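Side-chain contacts in terminal oxygenase component of carbazole 1,9a-dioxygenase (Nocardioides aromaticivorans, PDB 3GCF), which probably adds molecular oxygen to carbazole at a mononuclear iron, using electrons passed through a Rieske [2Fe-2S] cluster: residues A[147-151]-A[152-156]; A[187-190]-A[191-195]; A[212-215]-A[216-219]; A[220-224]-A[225-229]; A[365-368]-A[369-373]. All coordinates share one frame; numbering follows the deposited sequence.

Contact 1 of 5, residues A[147-151]-A[152-156]; sequences EPHAL and SEDLP
H149 and D154 are joined by a His-carboxylate hydrogen bond. H149 NE2 gives it to D154 OD2 at 2.7 Å, meeting that oxygen from above the carboxylate plane. The ring and carboxylate planes are 79° apart, close to perpendicular. D154 OD2 also accepts from W35 N, and OD1 bonds to H34 ND1. An alanine in place of H149 would probably leave D154 OD2 short of one donor and open a gap against W35 and F142, whose rings meet the imidazole edge-to-face.

E153 turns its carboxylate almost parallel to the same ring, OE1 3.7 Å from H149 CD2, and is held by a salt bridge to R378. Water 1 links A150 N to E153 OE2.

The one apolar contact is L151 CG against L155 CD1, 3.8 Å apart.

Two backbone bonds close the turn: E153 N to A150 O, and D154 N to L151 O at 2.9 Å. Bonds from N-H of i+3 to O of i mark a short 3-10 turn, here between strands 138-143 and 164-173.

Contact 2 of 5, residues A[187-190]-A[191-195]; sequences TTHI and FMHRN. With FE2 (Fe (II) ion), chain P.
From H189 the chain winds as a short 3-10 turn that carries two ligands of the mononuclear iron, H189 and H193. With D337 they form the facial triad of two histidines and one carboxylate known from Rieske oxygenases. The backbone bonds run from i+3 to i: M192 N to H189 O at 3.0 Å and H193 N to I190 O at 2.9 Å.

Both histidine side chains reach the same iron. H193 points toward the 187-190 segment from its CB on, whereas H189 comes near only with its end. Each binds FE through NE2 at 2.1 Å. H189 NE2 and H193 NE2 lie 3.2 Å apart because both bind the same iron; this is not a hydrogen bond. Their ring planes stand at 84°, in an oblique pairing. H193 CG lies anti to its carbonyl carbon (chi1 -65°), which brings NE2 to the iron. H189 ND1 is hydrogen-bonded to D186 O, which probably fixes the rotation of that ring. M192 lays CG over the centre of one face of the H193 ring, while SD sits at the edge of the H189 ring.

R194 folds back over F191. Its NH1 lies over the centre of the phenyl face and bonds to F191 O. Y98 of the second subunit packs on H189.

Two waters also bind the iron, water 3 at 2.0 Å and water 2 at 2.1 Å from FE.

Contact 3 of 5, residues A[212-215]-A[216-219]; sequences PADR and DAMQ
P212 and M218 meet obliquely across the turn, ring against methyl. The bend of the methionine chain at chi3 (-141°) brings M218 CE up to P212 CG at 3.5 Å, tighter than usual for two carbons. A217 CB joins the same patch, 3.9 Å from P212 CB. The result is a small apolar cluster.

D214 supplies the polar contact. Its CG sits between the backbone N and the carbonyl carbon (chi1 60°), and the carboxylate curls back to the turn. D214 OD1 accepts from D216 N at 2.7 Å through its anti lone pair. This is an Asx turn. It supports the type I beta turn from D214 to A217, whose closing bond, A217 N to D214 O, is weak at 3.3 Å. D214 OD2 is taken up by N236 ND2. The carboxylates of D214 and D216 are 4.5 Å apart from OD1 to OD2, which probably costs some energy.

Water 4 bridges R215 O and M218 N where the strand begins.

The turn links strand 209-212 to strand 218-221. Y237 of strand 237-245 touches P212, A217 and M218. N236 of helix 233-236 touches D216 and A217, and M218 also packs on helix 364-376.

Contact 4 of 5, residues A[220-224]-A[225-229]; sequences VYDEN and WPKGV
K227 reaches back across the end of a beta hairpin to D222 and N224. K227 CB lies 3.4 Å from Y221 O. K227 CG comes to 3.1 Å from N224 O. K227 CD passes D222 OD1 at 3.2 Å. K227 CE is 3.3 Å from N224 O. CE also lies over the centre of one face of the ring of W225, a neighbour in the same segment, 3.5 Å above the plane. The chain is extended as far as CE and then bends (chi4 -61°), which turns NZ between two acceptors. K227 NZ bonds to N224 O at 2.7 Å and makes a salt bridge to D222 OD1 at 3.1 Å, on the anti side and somewhat out of the carboxylate plane. D222 OD2 is held by R376. A leucine in place of K227 would probably leave N224 O without this donor and D222 OD1 without its salt-bridge mate.

Further back the strands pair as Y221 with G228. Y221 N gives a nearly straight bond to G228 O at 2.8 Å, and G228 N returns one to Y221 O. Water 5 spans E223 N and P226 O nearer the loop, where the peptide before P226 is cis.

The hairpin joins strands 218-221 and 228-231 at one edge of the seven-stranded antiparallel sheet. Helix 364-376 lies against V220, D222, K227 and V229, and W269 meets the Y221 ring.

Contact 5 of 5, residues A[365-368]-A[369-373]; sequences CIVK and WRTLA
T371 turns its hydroxyl back to the helix it stands on. With OG1 anti to its carbonyl carbon (chi1 -60°), T371 OG1 donates to V367 O at 2.9 Å. The same oxygen takes T371 N at 3.0 Å, and the two donors come from opposite faces of the carbonyl plane.

R370 runs straight from CG to NE and passes along I366. I366 CG2 lies 3.7 Å from R370 NE, and the two side chains cross obliquely. The guanidinium then bridges E357 and E182. R78 of the second subunit packs on both I366 and R370.

W369 has an unusual first torsion, away from the staggered values (chi1 145°). The end of the ring leads away from the 365-368 segment, while I366 O sits near the ring plane at the edge. A373 CB covers part of one face, and NE1 bonds to Y24 OH.

Regular bonds from N-H of i+4 to O of i carry the backbone: R370 N to I366 O and L372 N to K368 O are both 2.9 Å.

This is one stretch of alpha helix. The threonine adds a second bond to a backbone oxygen. The salt bridges to E357 and E182 probably pay for burying the guanidinium beside the subunit interface.

How the contacts relate
The contacts follow the chain in order, all in the ring-hydroxylase part of the protein. Contacts 3 and 4 share strand 218-221 at an edge of the seven-stranded sheet. Contact 5, on helix 364-376, packs on both: M218 SD touches C365 N, and L372 meets D222 and G228. The centres of contacts 4 and 5 are about 11 Å apart. Contact 1 touches contact 4, where E153 and L155 pack on W225 and P226. Contact 2 holds the iron about 32 Å from contact 1, centre to centre, across the middle of the chain. Contacts 2 and 5 both touch the second subunit, which sets the iron site near the trimer interface.

Contact 1 of 5, residues A[147-151]-A[152-156]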
loop_
_atom_site.group_PDB
_atom_site.type_symbol
_atom_site.label_atom_id
_atom_site.label_comp_id
_atom_site.label_asym_id
_atom_site.label_seq_id
_atom_site.Cartn_x
_atom_site.Cartn_y
_atom_site.Cartn_z
ATOM N N GLU A 147 35.617 9.971 9.446
ATOM C CA GLU A 147 36.512 9.793 8.319
ATOM C C GLU A 147 36.617 8.280 8.174
ATOM O O GLU A 147 36.562 7.546 9.162
ATOM C CB GLU A 147 37.897 10.373 8.606
ATOM C CG GLU A 147 37.899 11.822 9.051
ATOM C CD GLU A 147 39.290 12.434 9.003
ATOM O OE1 GLU A 147 40.251 11.771 9.459
ATOM O OE2 GLU A 147 39.421 13.579 8.515
ATOM N N PRO A 148 36.765 7.791 6.942
ATOM C CA PRO A 148 36.863 6.344 6.759
ATOM C C PRO A 148 38.124 5.720 7.338
ATOM O O PRO A 148 39.192 6.331 7.343
ATOM C CB PRO A 148 36.780 6.188 5.244
ATOM C CG PRO A 148 37.426 7.448 4.742
ATOM C CD PRO A 148 36.842 8.501 5.652
ATOM N N HIS A 149 37.982 4.501 7.849
ATOM C CA HIS A 149 39.109 3.755 8.388
ATOM C C HIS A 149 39.403 2.692 7.329
ATOM O O HIS A 149 38.739 2.649 6.295
ATOM C CB HIS A 149 38.746 3.097 9.723
ATOM C CG HIS A 149 37.427 2.386 9.707
ATOM N ND1 HIS A 149 36.272 2.951 10.204
ATOM C CD2 HIS A 149 37.070 1.179 9.209
ATOM C CE1 HIS A 149 35.261 2.123 10.011
ATOM N NE2 HIS A 149 35.719 1.040 9.408
ATOM N N ALA A 150 40.390 1.839 7.584
ATOM C CA ALA A 150 40.767 0.800 6.634
ATOM C C ALA A 150 39.613 -0.142 6.315
ATOM O O ALA A 150 38.923 -0.619 7.216
ATOM C CB ALA A 150 41.949 0.004 7.177
ATOM N N LEU A 151 39.421 -0.410 5.026
ATOM C CA LEU A 151 38.364 -1.298 4.557
ATOM C C LEU A 151 38.447 -2.675 5.218
ATOM O O LEU A 151 37.422 -3.271 5.556
ATOM C CB LEU A 151 38.456 -1.463 3.030
ATOM C CG LEU A 151 37.504 -2.471 2.372
ATOM C CD1 LEU A 151 36.072 -2.044 2.622
ATOM C CD2 LEU A 151 37.781 -2.567 0.873
ATOM N N SER A 152 39.670 -3.167 5.398
ATOM C CA SER A 152 39.914 -4.481 5.993
ATOM C C SER A 152 39.308 -4.646 7.374
ATOM O O SER A 152 39.109 -5.765 7.841
ATOM C CB SER A 152 41.418 -4.750 6.079
ATOM O OG SER A 152 42.042 -3.846 6.973
ATOM N N GLU A 153 39.024 -3.533 8.033
ATOM C CA GLU A 153 38.446 -3.581 9.364
ATOM C C GLU A 153 36.969 -3.966 9.364
ATOM O O GLU A 153 36.422 -4.334 10.408
ATOM C CB GLU A 153 38.639 -2.225 10.058
ATOM C CG GLU A 153 40.056 -2.005 10.580
ATOM C CD GLU A 153 40.267 -0.623 11.172
ATOM O OE1 GLU A 153 39.357 -0.109 11.856
ATOM O OE2 GLU A 153 41.353 -0.050 10.962
ATOM N N ASP A 154 36.328 -3.888 8.197
ATOM C CA ASP A 154 34.910 -4.215 8.074
ATOM C C ASP A 154 34.645 -5.436 7.207
ATOM O O ASP A 154 33.548 -5.599 6.665
ATOM C CB ASP A 154 34.134 -3.020 7.507
ATOM C CG ASP A 154 34.140 -1.827 8.440
ATOM O OD1 ASP A 154 34.112 -2.037 9.673
ATOM O OD2 ASP A 154 34.159 -0.681 7.941
ATOM N N LEU A 155 35.652 -6.289 7.076
ATOM C CA LEU A 155 35.535 -7.504 6.278
ATOM C C LEU A 155 36.055 -8.703 7.060
ATOM O O LEU A 155 36.930 -8.566 7.914
ATOM C CB LEU A 155 36.338 -7.368 4.984
ATOM C CG LEU A 155 35.838 -6.339 3.963
ATOM C CD1 LEU A 155 36.871 -6.176 2.842
ATOM C CD2 LEU A 155 34.493 -6.791 3.401
ATOM N N PRO A 156 35.507 -9.896 6.790
ATOM C CA PRO A 156 35.960 -11.097 7.494
ATOM C C PRO A 156 37.397 -11.387 7.068
ATOM O O PRO A 156 37.805 -11.020 5.968
ATOM C CB PRO A 156 35.003 -12.182 6.989
ATOM C CG PRO A 156 33.768 -11.415 6.604
ATOM C CD PRO A 156 34.341 -10.193 5.939
HETATM O O HOH W 1 42.316 2.297 9.823
#

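Contact 2 of 5, residues A[187-190]-A[191-195]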
loop_
_atom_site.group_PDB
_atom_site.type_symbol
_atom_site.label_atom_id
_atom_site.label_comp_id
_atom_site.label_asym_id
_atom_site.label_seq_id
_atom_site.Cartn_x
_atom_site.Cartn_y
_atom_site.Cartn_z
ATOM N N THR A 187 23.101 -22.027 12.960
ATOM C CA THR A 187 23.551 -23.395 12.718
ATOM C C THR A 187 22.508 -24.516 12.663
ATOM O O THR A 187 22.848 -25.657 12.340
ATOM C CB THR A 187 24.654 -23.799 13.730
ATOM O OG1 THR A 187 24.087 -23.933 15.036
ATOM C CG2 THR A 187 25.747 -22.737 13.775
ATOM N N THR A 188 21.250 -24.213 12.969
ATOM C CA THR A 188 20.220 -25.246 12.897
ATOM C C THR A 188 19.114 -24.936 11.881
ATOM O O THR A 188 18.254 -25.775 11.626
ATOM C CB THR A 188 19.586 -25.529 14.286
ATOM O OG1 THR A 188 18.958 -24.345 14.793
ATOM C CG2 THR A 188 20.652 -25.996 15.263
ATOM N N HIS A 189 19.140 -23.747 11.284
ATOM C CA HIS A 189 18.123 -23.401 10.298
ATOM C C HIS A 189 18.325 -24.216 9.013
ATOM O O HIS A 189 17.425 -24.292 8.172
ATOM C CB HIS A 189 18.182 -21.905 9.945
ATOM C CG HIS A 189 19.061 -21.596 8.770
ATOM N ND1 HIS A 189 20.438 -21.564 8.854
ATOM C CD2 HIS A 189 18.759 -21.355 7.471
ATOM C CE1 HIS A 189 20.944 -21.315 7.658
ATOM N NE2 HIS A 189 19.946 -21.184 6.801
ATOM N N ILE A 190 19.501 -24.824 8.863
ATOM C CA ILE A 190 19.807 -25.582 7.652
ATOM C C ILE A 190 18.861 -26.745 7.408
ATOM O O ILE A 190 18.876 -27.367 6.340
ATOM C CB ILE A 190 21.272 -26.080 7.645
ATOM C CG1 ILE A 190 21.523 -27.048 8.799
ATOM C CG2 ILE A 190 22.215 -24.871 7.710
ATOM C CD1 ILE A 190 22.967 -27.540 8.867
ATOM N N PHE A 191 18.034 -27.024 8.408
ATOM C CA PHE A 191 17.023 -28.067 8.316
ATOM C C PHE A 191 16.176 -27.769 7.069
ATOM O O PHE A 191 15.897 -28.660 6.269
ATOM C CB PHE A 191 16.146 -28.021 9.577
ATOM C CG PHE A 191 14.900 -28.864 9.501
ATOM C CD1 PHE A 191 14.978 -30.252 9.446
ATOM C CD2 PHE A 191 13.641 -28.264 9.511
ATOM C CE1 PHE A 191 13.820 -31.034 9.405
ATOM C CE2 PHE A 191 12.469 -29.038 9.470
ATOM C CZ PHE A 191 12.562 -30.425 9.417
ATOM N N MET A 192 15.804 -26.500 6.903
ATOM C CA MET A 192 14.968 -26.072 5.783
ATOM C C MET A 192 15.605 -26.240 4.404
ATOM O O MET A 192 14.909 -26.166 3.390
ATOM C CB MET A 192 14.552 -24.606 5.958
ATOM C CG MET A 192 15.587 -23.598 5.466
ATOM S SD MET A 192 15.032 -21.877 5.544
ATOM C CE MET A 192 13.822 -21.862 4.236
ATOM N N HIS A 193 16.916 -26.466 4.357
ATOM C CA HIS A 193 17.611 -26.634 3.077
ATOM C C HIS A 193 17.770 -28.092 2.650
ATOM O O HIS A 193 18.263 -28.368 1.554
ATOM C CB HIS A 193 19.017 -26.023 3.139
ATOM C CG HIS A 193 19.039 -24.540 3.334
ATOM N ND1 HIS A 193 18.388 -23.669 2.487
ATOM C CD2 HIS A 193 19.673 -23.770 4.251
ATOM C CE1 HIS A 193 18.622 -22.427 2.874
ATOM N NE2 HIS A 193 19.401 -22.460 3.941
ATOM N N ARG A 194 17.364 -29.016 3.516
ATOM C CA ARG A 194 17.518 -30.451 3.265
ATOM C C ARG A 194 17.076 -30.956 1.894
ATOM O O ARG A 194 17.638 -31.929 1.380
ATOM C CB ARG A 194 16.796 -31.255 4.361
ATOM C CG ARG A 194 15.278 -31.152 4.314
ATOM C CD ARG A 194 14.623 -31.799 5.529
ATOM N NE ARG A 194 13.168 -31.759 5.435
ATOM C CZ ARG A 194 12.433 -30.661 5.567
ATOM N NH1 ARG A 194 13.011 -29.493 5.815
ATOM N NH2 ARG A 194 11.117 -30.729 5.423
ATOM N N ASN A 195 16.078 -30.312 1.300
ATOM C CA ASN A 195 15.579 -30.751 -0.003
ATOM C C ASN A 195 16.070 -29.931 -1.194
ATOM O O ASN A 195 15.590 -30.109 -2.310
ATOM C CB ASN A 195 14.046 -30.783 0.009
ATOM C CG ASN A 195 13.494 -31.884 0.905
ATOM O OD1 ASN A 195 12.496 -31.691 1.604
ATOM N ND2 ASN A 195 14.139 -33.045 0.883
HETATM FE FE FE2 P . 20.287 -20.708 4.762
HETATM O O HOH W 2 22.279 -21.188 4.419
HETATM O O HOH W 3 21.105 -19.037 5.547
#

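Contact 3 of 5, residues A[212-215]-A[216-219]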
loop_
_atom_site.group_PDB
_atom_site.type_symbol
_atom_site.label_atom_id
_atom_site.label_comp_id
_atom_site.label_asym_id
_atom_site.label_seq_id
_atom_site.Cartn_x
_atom_site.Cartn_y
_atom_site.Cartn_z
ATOM N N PRO A 212 26.158 -27.163 19.327
ATOM C CA PRO A 212 27.390 -26.935 20.092
ATOM C C PRO A 212 27.660 -28.149 20.979
ATOM O O PRO A 212 26.786 -28.564 21.738
ATOM C CB PRO A 212 27.063 -25.688 20.910
ATOM C CG PRO A 212 26.097 -24.945 20.021
ATOM C CD PRO A 212 25.208 -26.045 19.509
ATOM N N ALA A 213 28.865 -28.707 20.882
ATOM C CA ALA A 213 29.229 -29.891 21.658
ATOM C C ALA A 213 30.042 -29.584 22.913
ATOM O O ALA A 213 30.149 -30.424 23.809
ATOM C CB ALA A 213 29.999 -30.874 20.771
ATOM N N ASP A 214 30.619 -28.391 22.975
ATOM C CA ASP A 214 31.425 -27.996 24.121
ATOM C C ASP A 214 31.500 -26.478 24.252
ATOM O O ASP A 214 30.946 -25.743 23.434
ATOM C CB ASP A 214 32.839 -28.582 24.002
ATOM C CG ASP A 214 33.562 -28.108 22.759
ATOM O OD1 ASP A 214 33.791 -26.889 22.636
ATOM O OD2 ASP A 214 33.899 -28.948 21.900
ATOM N N ARG A 215 32.213 -26.028 25.279
ATOM C CA ARG A 215 32.367 -24.611 25.588
ATOM C C ARG A 215 33.214 -23.802 24.599
ATOM O O ARG A 215 33.160 -22.577 24.606
ATOM C CB ARG A 215 32.954 -24.477 26.998
ATOM C CG ARG A 215 32.693 -23.148 27.678
ATOM C CD ARG A 215 33.270 -23.143 29.095
ATOM N NE ARG A 215 32.763 -24.249 29.908
ATOM C CZ ARG A 215 31.489 -24.403 30.265
ATOM N NH1 ARG A 215 30.574 -23.518 29.886
ATOM N NH2 ARG A 215 31.129 -25.447 31.004
ATOM N N ASP A 216 34.002 -24.471 23.763
ATOM C CA ASP A 216 34.835 -23.766 22.788
ATOM C C ASP A 216 34.208 -23.767 21.397
ATOM O O ASP A 216 34.875 -23.459 20.402
ATOM C CB ASP A 216 36.224 -24.407 22.693
ATOM C CG ASP A 216 36.993 -24.323 23.988
ATOM O OD1 ASP A 216 36.983 -23.248 24.620
ATOM O OD2 ASP A 216 37.620 -25.333 24.369
ATOM N N ALA A 217 32.931 -24.124 21.327
ATOM C CA ALA A 217 32.231 -24.171 20.054
ATOM C C ALA A 217 32.226 -22.800 19.378
ATOM O O ALA A 217 32.363 -22.705 18.157
ATOM C CB ALA A 217 30.791 -24.667 20.263
ATOM N N MET A 218 32.086 -21.747 20.179
ATOM C CA MET A 218 32.039 -20.379 19.663
ATOM C C MET A 218 33.161 -19.510 20.218
ATOM O O MET A 218 33.423 -19.508 21.423
ATOM C CB MET A 218 30.693 -19.741 20.020
ATOM C CG MET A 218 29.476 -20.530 19.551
ATOM S SD MET A 218 27.997 -20.126 20.516
ATOM C CE MET A 218 27.240 -21.703 20.677
ATOM N N GLN A 219 33.824 -18.768 19.340
ATOM C CA GLN A 219 34.900 -17.894 19.774
ATOM C C GLN A 219 34.646 -16.456 19.341
ATOM O O GLN A 219 34.336 -16.186 18.182
ATOM C CB GLN A 219 36.244 -18.365 19.219
ATOM C CG GLN A 219 37.424 -17.718 19.940
ATOM C CD GLN A 219 38.761 -18.262 19.496
ATOM O OE1 GLN A 219 38.952 -19.474 19.410
ATOM N NE2 GLN A 219 39.702 -17.366 19.224
HETATM O O HOH W 4 31.333 -21.592 23.007
#

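Contact 4 of 5, residues A[220-224]-A[225-229]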
loop_
_atom_site.group_PDB
_atom_site.type_symbol
_atom_site.label_atom_id
_atom_site.label_comp_id
_atom_site.label_asym_id
_atom_site.label_seq_id
_atom_site.Cartn_x
_atom_site.Cartn_y
_atom_site.Cartn_z
ATOM N N VAL A 220 34.776 -15.534 20.287
ATOM C CA VAL A 220 34.570 -14.123 20.010
ATOM C C VAL A 220 35.909 -13.435 19.759
ATOM O O VAL A 220 36.829 -13.535 20.565
ATOM C CB VAL A 220 33.861 -13.432 21.192
ATOM C CG1 VAL A 220 33.629 -11.963 20.878
ATOM C CG2 VAL A 220 32.538 -14.124 21.473
ATOM N N TYR A 221 36.019 -12.763 18.619
ATOM C CA TYR A 221 37.231 -12.038 18.262
ATOM C C TYR A 221 36.928 -10.571 18.491
ATOM O O TYR A 221 36.229 -9.942 17.697
ATOM C CB TYR A 221 37.586 -12.282 16.796
ATOM C CG TYR A 221 38.148 -13.660 16.545
ATOM C CD1 TYR A 221 39.462 -13.967 16.888
ATOM C CD2 TYR A 221 37.350 -14.677 16.019
ATOM C CE1 TYR A 221 39.973 -15.251 16.720
ATOM C CE2 TYR A 221 37.851 -15.969 15.848
ATOM C CZ TYR A 221 39.163 -16.246 16.203
ATOM O OH TYR A 221 39.670 -17.514 16.046
ATOM N N ASP A 222 37.443 -10.032 19.589
ATOM C CA ASP A 222 37.194 -8.643 19.935
ATOM C C ASP A 222 38.478 -7.904 20.303
ATOM O O ASP A 222 38.497 -7.068 21.202
ATOM C CB ASP A 222 36.187 -8.599 21.086
ATOM C CG ASP A 222 35.798 -7.192 21.475
ATOM O OD1 ASP A 222 35.852 -6.293 20.609
ATOM O OD2 ASP A 222 35.423 -6.993 22.650
ATOM N N GLU A 223 39.553 -8.225 19.595
ATOM C CA GLU A 223 40.847 -7.593 19.822
ATOM C C GLU A 223 41.234 -6.885 18.530
ATOM O O GLU A 223 41.707 -7.519 17.589
ATOM C CB GLU A 223 41.895 -8.652 20.170
ATOM C CG GLU A 223 43.224 -8.082 20.633
ATOM C CD GLU A 223 44.260 -9.158 20.910
ATOM O OE1 GLU A 223 44.709 -9.823 19.947
ATOM O OE2 GLU A 223 44.620 -9.340 22.097
ATOM N N ASN A 224 41.040 -5.571 18.485
ATOM C CA ASN A 224 41.344 -4.804 17.277
ATOM C C ASN A 224 40.271 -5.165 16.252
ATOM O O ASN A 224 39.179 -5.601 16.625
ATOM C CB ASN A 224 42.734 -5.164 16.732
ATOM C CG ASN A 224 43.864 -4.645 17.609
ATOM O OD1 ASN A 224 44.983 -5.155 17.556
ATOM N ND2 ASN A 224 43.581 -3.619 18.409
ATOM N N TRP A 225 40.574 -4.988 14.971
ATOM C CA TRP A 225 39.619 -5.307 13.917
ATOM C C TRP A 225 40.236 -6.256 12.896
ATOM O O TRP A 225 41.450 -6.282 12.720
ATOM C CB TRP A 225 39.148 -4.032 13.212
ATOM C CG TRP A 225 38.467 -3.044 14.113
ATOM C CD1 TRP A 225 39.057 -2.029 14.816
ATOM C CD2 TRP A 225 37.065 -2.974 14.405
ATOM N NE1 TRP A 225 38.106 -1.331 15.526
ATOM C CE2 TRP A 225 36.877 -1.888 15.292
ATOM C CE3 TRP A 225 35.952 -3.723 14.007
ATOM C CZ2 TRP A 225 35.616 -1.533 15.785
ATOM C CZ3 TRP A 225 34.698 -3.371 14.501
ATOM C CH2 TRP A 225 34.542 -2.283 15.381
ATOM N N PRO A 226 39.402 -7.045 12.199
ATOM C CA PRO A 226 37.937 -7.092 12.311
ATOM C C PRO A 226 37.442 -7.821 13.559
ATOM O O PRO A 226 38.171 -8.605 14.157
ATOM C CB PRO A 226 37.523 -7.807 11.027
ATOM C CG PRO A 226 38.652 -8.773 10.826
ATOM C CD PRO A 226 39.869 -7.918 11.107
ATOM N N LYS A 227 36.197 -7.561 13.944
ATOM C CA LYS A 227 35.622 -8.209 15.114
ATOM C C LYS A 227 34.461 -9.093 14.682
ATOM O O LYS A 227 33.698 -8.733 13.778
ATOM C CB LYS A 227 35.121 -7.169 16.116
ATOM C CG LYS A 227 36.181 -6.204 16.630
ATOM C CD LYS A 227 35.552 -5.178 17.573
ATOM C CE LYS A 227 36.563 -4.126 18.028
ATOM N NZ LYS A 227 37.719 -4.718 18.774
ATOM N N GLY A 228 34.330 -10.251 15.322
ATOM C CA GLY A 228 33.252 -11.151 14.979
ATOM C C GLY A 228 33.170 -12.382 15.859
ATOM O O GLY A 228 33.902 -12.519 16.837
ATOM N N VAL A 229 32.267 -13.286 15.494
ATOM C CA VAL A 229 32.067 -14.522 16.227
ATOM C C VAL A 229 32.279 -15.694 15.270
ATOM O O VAL A 229 31.789 -15.681 14.143
ATOM C CB VAL A 229 30.647 -14.582 16.816
ATOM C CG1 VAL A 229 30.529 -15.765 17.759
ATOM C CG2 VAL A 229 30.329 -13.278 17.534
HETATM O O HOH W 5 39.328 -9.128 16.927
#

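Contact 5 of 5, residues A[365-368]-A[369-373]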
loop_
_atom_site.group_PDB
_atom_site.type_symbol
_atom_site.label_atom_id
_atom_site.label_comp_id
_atom_site.label_asym_id
_atom_site.label_seq_id
_atom_site.Cartn_x
_atom_site.Cartn_y
_atom_site.Cartn_z
ATOM N N CYS A 365 25.270 -18.473 19.537
ATOM C CA CYS A 365 26.235 -17.814 18.671
ATOM C C CYS A 365 25.627 -16.495 18.191
ATOM O O CYS A 365 26.334 -15.504 18.018
ATOM C CB CYS A 365 26.638 -18.705 17.484
ATOM S SG CYS A 365 25.350 -19.159 16.298
ATOM N N ILE A 366 24.311 -16.477 18.005
ATOM C CA ILE A 366 23.635 -15.261 17.571
ATOM C C ILE A 366 23.612 -14.262 18.728
ATOM O O ILE A 366 23.753 -13.057 18.523
ATOM C CB ILE A 366 22.195 -15.563 17.097
ATOM C CG1 ILE A 366 22.251 -16.334 15.775
ATOM C CG2 ILE A 366 21.400 -14.264 16.934
ATOM C CD1 ILE A 366 20.909 -16.842 15.303
ATOM N N VAL A 367 23.445 -14.768 19.946
ATOM C CA VAL A 367 23.434 -13.906 21.120
ATOM C C VAL A 367 24.797 -13.237 21.292
ATOM O O VAL A 367 24.874 -12.061 21.640
ATOM C CB VAL A 367 23.099 -14.694 22.405
ATOM C CG1 VAL A 367 23.316 -13.811 23.635
ATOM C CG2 VAL A 367 21.660 -15.176 22.350
ATOM N N LYS A 368 25.869 -13.986 21.052
ATOM C CA LYS A 368 27.214 -13.428 21.176
ATOM C C LYS A 368 27.418 -12.354 20.120
ATOM O O LYS A 368 28.065 -11.340 20.375
ATOM C CB LYS A 368 28.278 -14.517 21.006
ATOM C CG LYS A 368 28.335 -15.511 22.147
ATOM C CD LYS A 368 29.418 -16.544 21.914
ATOM C CE LYS A 368 29.320 -17.670 22.931
ATOM N NZ LYS A 368 29.440 -17.147 24.310
ATOM N N TRP A 369 26.866 -12.590 18.931
ATOM C CA TRP A 369 26.968 -11.633 17.834
ATOM C C TRP A 369 26.216 -10.342 18.160
ATOM O O TRP A 369 26.715 -9.249 17.905
ATOM C CB TRP A 369 26.432 -12.254 16.529
ATOM C CG TRP A 369 25.715 -11.281 15.623
ATOM C CD1 TRP A 369 24.363 -11.180 15.438
ATOM C CD2 TRP A 369 26.304 -10.231 14.842
ATOM N NE1 TRP A 369 24.075 -10.131 14.597
ATOM C CE2 TRP A 369 25.246 -9.530 14.217
ATOM C CE3 TRP A 369 27.622 -9.810 14.614
ATOM C CZ2 TRP A 369 25.465 -8.427 13.378
ATOM C CZ3 TRP A 369 27.839 -8.709 13.778
ATOM C CH2 TRP A 369 26.764 -8.032 13.173
ATOM N N ARG A 370 25.020 -10.466 18.722
ATOM C CA ARG A 370 24.231 -9.287 19.070
ATOM C C ARG A 370 24.961 -8.454 20.108
ATOM O O ARG A 370 24.999 -7.228 20.020
ATOM C CB ARG A 370 22.871 -9.692 19.634
ATOM C CG ARG A 370 21.961 -10.384 18.644
ATOM C CD ARG A 370 20.670 -10.794 19.324
ATOM N NE ARG A 370 19.710 -11.362 18.385
ATOM C CZ ARG A 370 18.573 -11.944 18.751
ATOM N NH1 ARG A 370 18.262 -12.037 20.034
ATOM N NH2 ARG A 370 17.745 -12.426 17.836
ATOM N N THR A 371 25.532 -9.140 21.092
ATOM C CA THR A 371 26.266 -8.504 22.177
ATOM C C THR A 371 27.486 -7.761 21.653
ATOM O O THR A 371 27.706 -6.597 21.983
ATOM C CB THR A 371 26.721 -9.552 23.199
ATOM O OG1 THR A 371 25.572 -10.211 23.732
ATOM C CG2 THR A 371 27.502 -8.902 24.335
ATOM N N LEU A 372 28.274 -8.441 20.832
ATOM C CA LEU A 372 29.469 -7.839 20.262
ATOM C C LEU A 372 29.119 -6.643 19.375
ATOM O O LEU A 372 29.814 -5.630 19.387
ATOM C CB LEU A 372 30.236 -8.876 19.445
ATOM C CG LEU A 372 31.501 -8.368 18.751
ATOM C CD1 LEU A 372 32.581 -8.082 19.793
ATOM C CD2 LEU A 372 31.982 -9.408 17.752
ATOM N N ALA A 373 28.038 -6.766 18.612
ATOM C CA ALA A 373 27.607 -5.697 17.715
ATOM C C ALA A 373 27.092 -4.493 18.501
ATOM O O ALA A 373 27.369 -3.347 18.153
ATOM C CB ALA A 373 26.526 -6.211 16.772
#